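Local coordinates for genome polyprotein (Chicken sicinivirus JSY, PDB 6QWT), which is the 3Dpol part of the viral polyprotein, an RNA-dependent RNA polymerase that copies the viral RNA genome, at residues Pro36-Leu39 / Arg44-Glu47; Trp67-Pro72 / Met316-Asp321; Ser122-Gly127 / Ala178-Ile183. All blocks are in the same frame, centred on the assembly; numbering follows the deposited sequence.

Contact 1: Pro36-Leu39 / Arg44-Glu47; sequences PAVL and RRTE
Arg45 reaches back to the carbonyl oxygen of Pro36 and clasps the loop between strand 34-36 and helix 50-54, in the N-terminal region that contributes to the fingers of picornaviral polymerases. Both terminal guanidinium nitrogens come end-on to this one atom. Arg45 NH1 lies 2.9 Å from Pro36 O, in the carbonyl plane, and Arg45 NH2 lies 3.0 Å from the same oxygen but is tilted from that plane. The oxygen sits close to the guanidinium plane, so the fork is flat on the arginine side, although both bonds are bent, with N-H...O angles near 145°. A bend at chi3 (-55°) turns the end of the otherwise extended chain toward Pro36. Glu35 and Asp43 also form salt bridges with this guanidinium, consistent with a fixed rotation. Beside the fork, Val38 runs past Arg45 in the opposite direction, with Val38 CG2 3.9 Å from Arg45 NH2. Further along, Val38 and Thr46 meet through their methyls, while the Thr46 hydroxyl bonds to Ala168 O. Val38 CG1 ends 4.0 Å from Thr46 CG2.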
loop_
_atom_site.group_PDB
_atom_site.type_symbol
_atom_site.label_atom_id
_atom_site.label_comp_id
_atom_site.label_asym_id
_atom_site.label_seq_id
_atom_site.Cartn_x
_atom_site.Cartn_y
_atom_site.Cartn_z
ATOM N N PRO A 36 -2.644 14.546 -14.451
ATOM C CA PRO A 36 -1.374 14.120 -13.849
ATOM C C PRO A 36 -0.926 15.074 -12.751
ATOM O O PRO A 36 -1.071 16.292 -12.865
ATOM C CB PRO A 36 -0.401 14.127 -15.033
ATOM C CG PRO A 36 -1.272 13.913 -16.229
ATOM C CD PRO A 36 -2.551 14.638 -15.919
ATOM N N ALA A 37 -0.379 14.501 -11.679
ATOM C CA ALA A 37 0.055 15.290 -10.536
ATOM C C ALA A 37 1.135 16.287 -10.937
ATOM O O ALA A 37 1.889 16.075 -11.892
ATOM C CB ALA A 37 0.587 14.383 -9.426
ATOM N N VAL A 38 1.203 17.385 -10.189
ATOM C CA VAL A 38 2.236 18.392 -10.398
ATOM C C VAL A 38 3.592 17.789 -10.048
ATOM O O VAL A 38 3.819 17.337 -8.920
ATOM C CB VAL A 38 1.951 19.648 -9.565
ATOM C CG1 VAL A 38 3.119 20.624 -9.648
ATOM C CG2 VAL A 38 0.665 20.306 -10.023
ATOM N N LEU A 39 4.507 17.774 -11.014
ATOM C CA LEU A 39 5.865 17.321 -10.752
ATOM C C LEU A 39 6.895 18.440 -10.788
ATOM O O LEU A 39 7.941 18.310 -10.146
ATOM C CB LEU A 39 6.270 16.227 -11.754
ATOM C CG LEU A 39 5.354 14.997 -11.819
ATOM C CD1 LEU A 39 5.843 14.011 -12.865
ATOM C CD2 LEU A 39 5.232 14.314 -10.458
ATOM N N ARG A 44 2.346 25.511 -14.476
ATOM C CA ARG A 44 1.420 26.630 -14.615
ATOM C C ARG A 44 0.051 26.337 -14.017
ATOM O O ARG A 44 -0.714 27.275 -13.768
ATOM C CB ARG A 44 1.269 27.007 -16.090
ATOM N N ARG A 45 -0.279 25.066 -13.779
ATOM C CA ARG A 45 -1.582 24.726 -13.222
ATOM C C ARG A 45 -1.696 25.028 -11.733
ATOM O O ARG A 45 -2.802 24.939 -11.186
ATOM C CB ARG A 45 -1.892 23.246 -13.466
ATOM C CG ARG A 45 -2.071 22.875 -14.931
ATOM C CD ARG A 45 -2.143 21.369 -15.107
ATOM N NE ARG A 45 -0.976 20.704 -14.536
ATOM C CZ ARG A 45 -0.944 19.426 -14.177
ATOM N NH1 ARG A 45 -2.019 18.666 -14.336
ATOM N NH2 ARG A 45 0.161 18.906 -13.659
ATOM N N THR A 46 -0.597 25.380 -11.066
ATOM C CA THR A 46 -0.609 25.655 -9.637
ATOM C C THR A 46 0.188 26.919 -9.339
ATOM O O THR A 46 1.127 27.270 -10.059
ATOM C CB THR A 46 -0.031 24.477 -8.821
ATOM O OG1 THR A 46 -0.113 24.773 -7.421
ATOM C CG2 THR A 46 1.426 24.216 -9.193
ATOM N N GLU A 47 -0.207 27.604 -8.269
ATOM C CA GLU A 47 0.540 28.737 -7.742
ATOM C C GLU A 47 1.463 28.344 -6.598
ATOM O O GLU A 47 2.219 29.190 -6.108
ATOM C CB GLU A 47 -0.421 29.835 -7.272
ATOM C CG GLU A 47 -1.409 30.287 -8.332
ATOM C CD GLU A 47 -0.760 31.138 -9.402
ATOM O OE1 GLU A 47 -0.401 32.296 -9.101
ATOM O OE2 GLU A 47 -0.607 30.650 -10.543
#

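Contact 2: Trp67-Pro72 / Met316-Asp321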
loop_
_atom_site.group_PDB
_atom_site.type_symbol
_atom_site.label_atom_id
_atom_site.label_comp_id
_atom_site.label_asym_id
_atom_site.label_seq_id
_atom_site.Cartn_x
_atom_site.Cartn_y
_atom_site.Cartn_z
ATOM N N TRP A 67 1.494 5.685 24.607
ATOM C CA TRP A 67 0.337 6.155 25.347
ATOM C C TRP A 67 -0.257 4.994 26.146
ATOM O O TRP A 67 0.000 3.828 25.840
ATOM C CB TRP A 67 -0.690 6.775 24.399
ATOM C CG TRP A 67 -0.941 6.047 23.114
ATOM C CD1 TRP A 67 -1.977 5.195 22.842
ATOM C CD2 TRP A 67 -0.173 6.137 21.908
ATOM N NE1 TRP A 67 -1.890 4.738 21.547
ATOM C CE2 TRP A 67 -0.791 5.302 20.953
ATOM C CE3 TRP A 67 0.984 6.835 21.544
ATOM C CZ2 TRP A 67 -0.290 5.148 19.661
ATOM C CZ3 TRP A 67 1.479 6.678 20.262
ATOM C CH2 TRP A 67 0.843 5.844 19.337
ATOM N N PRO A 68 -1.034 5.292 27.198
ATOM C CA PRO A 68 -1.417 4.237 28.158
ATOM C C PRO A 68 -2.030 2.985 27.549
ATOM O O PRO A 68 -1.832 1.893 28.093
ATOM C CB PRO A 68 -2.419 4.960 29.067
ATOM C CG PRO A 68 -1.941 6.357 29.077
ATOM C CD PRO A 68 -1.435 6.627 27.681
ATOM N N SER A 69 -2.767 3.101 26.446
ATOM C CA SER A 69 -3.427 1.954 25.839
ATOM C C SER A 69 -2.610 1.307 24.728
ATOM O O SER A 69 -3.074 0.333 24.128
ATOM C CB SER A 69 -4.801 2.362 25.297
ATOM O OG SER A 69 -4.678 3.260 24.205
ATOM N N LEU A 70 -1.401 1.810 24.448
ATOM C CA LEU A 70 -0.639 1.314 23.304
ATOM C C LEU A 70 -0.089 -0.087 23.558
ATOM O O LEU A 70 -0.295 -0.999 22.748
ATOM C CB LEU A 70 0.492 2.285 22.957
ATOM C CG LEU A 70 1.371 1.846 21.780
ATOM C CD1 LEU A 70 0.520 1.521 20.551
ATOM C CD2 LEU A 70 2.413 2.905 21.449
ATOM N N ILE A 71 0.634 -0.272 24.668
ATOM C CA ILE A 71 1.156 -1.602 24.996
ATOM C C ILE A 71 0.042 -2.633 25.131
ATOM O O ILE A 71 0.195 -3.748 24.604
ATOM C CB ILE A 71 2.045 -1.529 26.251
ATOM C CG1 ILE A 71 3.214 -0.565 26.033
ATOM C CG2 ILE A 71 2.518 -2.929 26.652
ATOM C CD1 ILE A 71 4.475 -1.222 25.575
ATOM N N PRO A 72 -1.075 -2.358 25.820
ATOM C CA PRO A 72 -2.186 -3.325 25.791
ATOM C C PRO A 72 -2.663 -3.651 24.384
ATOM O O PRO A 72 -3.005 -4.807 24.106
ATOM C CB PRO A 72 -3.272 -2.624 26.619
ATOM C CG PRO A 72 -2.514 -1.766 27.558
ATOM C CD PRO A 72 -1.342 -1.261 26.771
ATOM N N MET A 316 -9.761 1.869 20.510
ATOM C CA MET A 316 -10.963 1.187 20.971
ATOM C C MET A 316 -10.827 0.732 22.420
ATOM O O MET A 316 -11.827 0.680 23.147
ATOM C CB MET A 316 -11.271 0.010 20.039
ATOM C CG MET A 316 -11.325 0.408 18.556
ATOM S SD MET A 316 -11.602 -0.952 17.384
ATOM C CE MET A 316 -10.898 -2.308 18.292
ATOM N N LEU A 317 -9.604 0.435 22.867
ATOM C CA LEU A 317 -9.388 -0.002 24.241
ATOM C C LEU A 317 -9.737 1.075 25.261
ATOM O O LEU A 317 -9.961 0.750 26.431
ATOM C CB LEU A 317 -7.936 -0.444 24.428
ATOM C CG LEU A 317 -7.635 -1.880 23.997
ATOM C CD1 LEU A 317 -6.135 -2.125 23.981
ATOM C CD2 LEU A 317 -8.345 -2.870 24.908
ATOM N N THR A 318 -9.779 2.344 24.854
ATOM C CA THR A 318 -10.180 3.415 25.754
ATOM C C THR A 318 -11.691 3.604 25.819
ATOM O O THR A 318 -12.164 4.401 26.637
ATOM C CB THR A 318 -9.521 4.740 25.344
ATOM O OG1 THR A 318 -10.139 5.239 24.154
ATOM C CG2 THR A 318 -8.029 4.546 25.097
ATOM N N HIS A 319 -12.455 2.898 24.994
ATOM C CA HIS A 319 -13.908 3.017 25.042
ATOM C C HIS A 319 -14.463 2.166 26.180
ATOM O O HIS A 319 -14.088 0.997 26.311
ATOM C CB HIS A 319 -14.533 2.591 23.719
ATOM C CG HIS A 319 -15.964 3.009 23.569
ATOM N ND1 HIS A 319 -16.997 2.390 24.241
ATOM C CD2 HIS A 319 -16.532 3.993 22.833
ATOM C CE1 HIS A 319 -18.139 2.970 23.921
ATOM N NE2 HIS A 319 -17.885 3.946 23.067
ATOM N N PRO A 320 -15.363 2.707 27.005
ATOM C CA PRO A 320 -15.847 1.938 28.164
ATOM C C PRO A 320 -16.586 0.661 27.795
ATOM O O PRO A 320 -16.556 -0.304 28.568
ATOM C CB PRO A 320 -16.769 2.936 28.886
ATOM C CG PRO A 320 -17.147 3.945 27.836
ATOM C CD PRO A 320 -15.943 4.061 26.949
ATOM N N ASP A 321 -17.242 0.619 26.638
ATOM C CA ASP A 321 -18.053 -0.526 26.250
ATOM C C ASP A 321 -17.364 -1.428 25.236
ATOM O O ASP A 321 -18.020 -2.299 24.657
ATOM C CB ASP A 321 -19.398 -0.055 25.695
ATOM C CG ASP A 321 -20.162 0.799 26.681
ATOM O OD1 ASP A 321 -20.494 1.955 26.342
ATOM O OD2 ASP A 321 -20.421 0.315 27.804
#
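Leu317 and Pro72 make the apolar half of this contact, Ser69 and Thr318 the half whose hydroxyls are engaged by other residues. In the palm, the chain leaves helix 298-316, the motif B helix, through a type I beta turn from Met316 to His319, closed by His319 N to Met316 O; it leads toward the hairpin 327-332/335-340 that carries the YGDD motif. By van der Waals contact, Leu317 CD1 lies against the first turn of helix 70-81, 3.9 Å from Pro72 CB and 3.8 Å from Pro72 C. One residue on, the Thr318 methyl approaches the serine: Thr318 CG2 is 3.7 Å from Ser69 OG and 3.9 Å from Ser69 CB. A chi1 of 73° presents this methyl to Ser69 and turns the hydroxyl back over the main chain. The polar bonds run to the last turn of helix 298-316, where Ser69 OG bonds to Ser314 O and Thr318 OG1 to Ala315 O. Phe352 of helix 346-356 touches both Ser69 and Thr318. The two segments therefore meet by van der Waals contact, with no hydrogen bond between them, while both hydroxyls are satisfied by carbonyls at that helix end.

Contact 3: Ser122-Gly127 / Ala178-Ile183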
loop_
_atom_site.group_PDB
_atom_site.type_symbol
_atom_site.label_atom_id
_atom_site.label_comp_id
_atom_site.label_asym_id
_atom_site.label_seq_id
_atom_site.Cartn_x
_atom_site.Cartn_y
_atom_site.Cartn_z
ATOM N N SER A 122 20.590 -6.755 -14.113
ATOM C CA SER A 122 22.031 -6.839 -14.324
ATOM C C SER A 122 22.768 -7.446 -13.139
ATOM O O SER A 122 23.867 -7.979 -13.321
ATOM C CB SER A 122 22.599 -5.452 -14.620
ATOM O OG SER A 122 22.056 -4.926 -15.820
ATOM N N LEU A 123 22.198 -7.383 -11.939
ATOM C CA LEU A 123 22.882 -7.826 -10.732
ATOM C C LEU A 123 22.726 -9.316 -10.455
ATOM O O LEU A 123 23.237 -9.794 -9.438
ATOM C CB LEU A 123 22.380 -7.024 -9.527
ATOM C CG LEU A 123 22.510 -5.508 -9.657
ATOM C CD1 LEU A 123 21.577 -4.799 -8.691
ATOM C CD2 LEU A 123 23.951 -5.090 -9.426
ATOM N N PHE A 124 22.048 -10.062 -11.328
ATOM C CA PHE A 124 21.789 -11.476 -11.100
ATOM C C PHE A 124 22.258 -12.307 -12.286
ATOM O O PHE A 124 22.202 -11.868 -13.440
ATOM C CB PHE A 124 20.297 -11.747 -10.851
ATOM C CG PHE A 124 19.732 -11.004 -9.673
ATOM C CD1 PHE A 124 19.766 -11.562 -8.405
ATOM C CD2 PHE A 124 19.163 -9.752 -9.835
ATOM C CE1 PHE A 124 19.245 -10.880 -7.320
ATOM C CE2 PHE A 124 18.640 -9.068 -8.757
ATOM C CZ PHE A 124 18.681 -9.633 -7.497
ATOM N N ASP A 125 22.716 -13.521 -11.984
ATOM C CA ASP A 125 23.070 -14.518 -12.984
ATOM C C ASP A 125 22.165 -15.728 -12.818
ATOM O O ASP A 125 21.880 -16.151 -11.693
ATOM C CB ASP A 125 24.539 -14.941 -12.857
ATOM C CG ASP A 125 25.480 -13.756 -12.759
ATOM O OD1 ASP A 125 25.380 -12.845 -13.610
ATOM O OD2 ASP A 125 26.320 -13.736 -11.834
ATOM N N VAL A 126 21.705 -16.280 -13.938
ATOM C CA VAL A 126 20.835 -17.452 -13.909
ATOM C C VAL A 126 21.713 -18.686 -13.731
ATOM O O VAL A 126 22.502 -19.032 -14.613
ATOM C CB VAL A 126 19.980 -17.551 -15.176
ATOM C CG1 VAL A 126 19.123 -18.809 -15.143
ATOM C CG2 VAL A 126 19.112 -16.309 -15.321
ATOM N N GLY A 127 21.582 -19.350 -12.581
ATOM C CA GLY A 127 22.373 -20.528 -12.304
ATOM C C GLY A 127 21.868 -21.760 -13.032
ATOM O O GLY A 127 20.788 -21.779 -13.622
ATOM N N ALA A 178 13.265 1.326 -1.654
ATOM C CA ALA A 178 14.431 0.812 -0.958
ATOM C C ALA A 178 15.381 0.146 -1.950
ATOM O O ALA A 178 14.965 -0.295 -3.024
ATOM C CB ALA A 178 14.004 -0.182 0.119
ATOM N N PRO A 179 16.669 0.069 -1.621
ATOM C CA PRO A 179 17.618 -0.585 -2.527
ATOM C C PRO A 179 17.463 -2.100 -2.507
ATOM O O PRO A 179 16.939 -2.692 -1.560
ATOM C CB PRO A 179 18.987 -0.156 -1.989
ATOM C CG PRO A 179 18.748 0.169 -0.556
ATOM C CD PRO A 179 17.336 0.676 -0.455
ATOM N N ILE A 180 17.952 -2.727 -3.583
ATOM C CA ILE A 180 17.708 -4.152 -3.806
ATOM C C ILE A 180 18.345 -4.999 -2.704
ATOM O O ILE A 180 17.784 -6.020 -2.289
ATOM C CB ILE A 180 18.200 -4.566 -5.209
ATOM C CG1 ILE A 180 17.960 -6.059 -5.452
ATOM C CG2 ILE A 180 19.673 -4.206 -5.405
ATOM C CD1 ILE A 180 16.496 -6.458 -5.419
ATOM N N HIS A 181 19.514 -4.590 -2.204
ATOM C CA HIS A 181 20.157 -5.378 -1.156
ATOM C C HIS A 181 19.422 -5.251 0.174
ATOM O O HIS A 181 19.418 -6.198 0.967
ATOM C CB HIS A 181 21.630 -4.982 -1.003
ATOM C CG HIS A 181 21.847 -3.563 -0.572
ATOM N ND1 HIS A 181 21.622 -2.487 -1.403
ATOM C CD2 HIS A 181 22.297 -3.046 0.597
ATOM C CE1 HIS A 181 21.910 -1.368 -0.763
ATOM N NE2 HIS A 181 22.321 -1.679 0.454
ATOM N N ALA A 182 18.791 -4.102 0.433
ATOM C CA ALA A 182 17.969 -3.974 1.632
ATOM C C ALA A 182 16.662 -4.743 1.494
ATOM O O ALA A 182 16.119 -5.231 2.494
ATOM C CB ALA A 182 17.685 -2.503 1.928
ATOM N N ILE A 183 16.145 -4.864 0.272
ATOM C CA ILE A 183 14.897 -5.589 0.066
ATOM C C ILE A 183 15.110 -7.085 0.254
ATOM O O ILE A 183 14.303 -7.764 0.902
ATOM C CB ILE A 183 14.321 -5.258 -1.323
ATOM C CG1 ILE A 183 13.529 -3.951 -1.260
ATOM C CG2 ILE A 183 13.444 -6.392 -1.835
ATOM C CD1 ILE A 183 13.528 -3.183 -2.553
#
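The nearest CA atoms, of Leu123 and Ile180, are 9.4 Å apart, so side chains alone bridge the gap between the end of a 3-10 turn with the strand that follows it, 124-126 of a beta hairpin, and the first turn of helix 180-189. This helix starts just after strand 174-177, directly behind the motif F region, and the surroundings belong to the fingers as in other picornaviral polymerases. Pro179 occupies the N-cap position, and the first helical bond runs from Ile183 N to Pro179 O. Ile180 uses two branches, one for each partner. Its CG2 meets the isobutyl end of Leu123, with Leu123 CD1 3.8 Å from Ile180 CG2, the leucine and isoleucine lying antiparallel as they pass. With chi1 at 180°, CG1 extends away from the backbone N and reaches the rim of the Phe124 ring, near its plane and not over a face. Leu138 of helix 136-147 touches both Leu123 and Phe124. All three residues that meet here, Leu123, Phe124 and Ile180, are buried. At the ring's far corner, Phe124 CZ is 4.2 Å from Ile180 CG1.

In the fold
The three contacts are separate joints of one polymerase domain, with centres 35 to 43 Å apart; the nearest pair, contacts 1 and 3, still leaves about 18 Å between nearest atoms. Contact 1 closes first along the chain, within a short loop. Contact 2 then spans 67-72 to 316-321, and contact 3 lies inside that long loop. Contacts 1 and 3 both border the region 161-177: contact 1 packs on helix 164-168 and strand 161-163, and the second segment of contact 3 starts just past strand 174-177, an edge strand of the five-stranded mixed sheet. Thus contacts 1 and 3 lie in the fingers, while contact 2 fastens helix 70-81 to the end of a palm helix ahead of the YGDD hairpin.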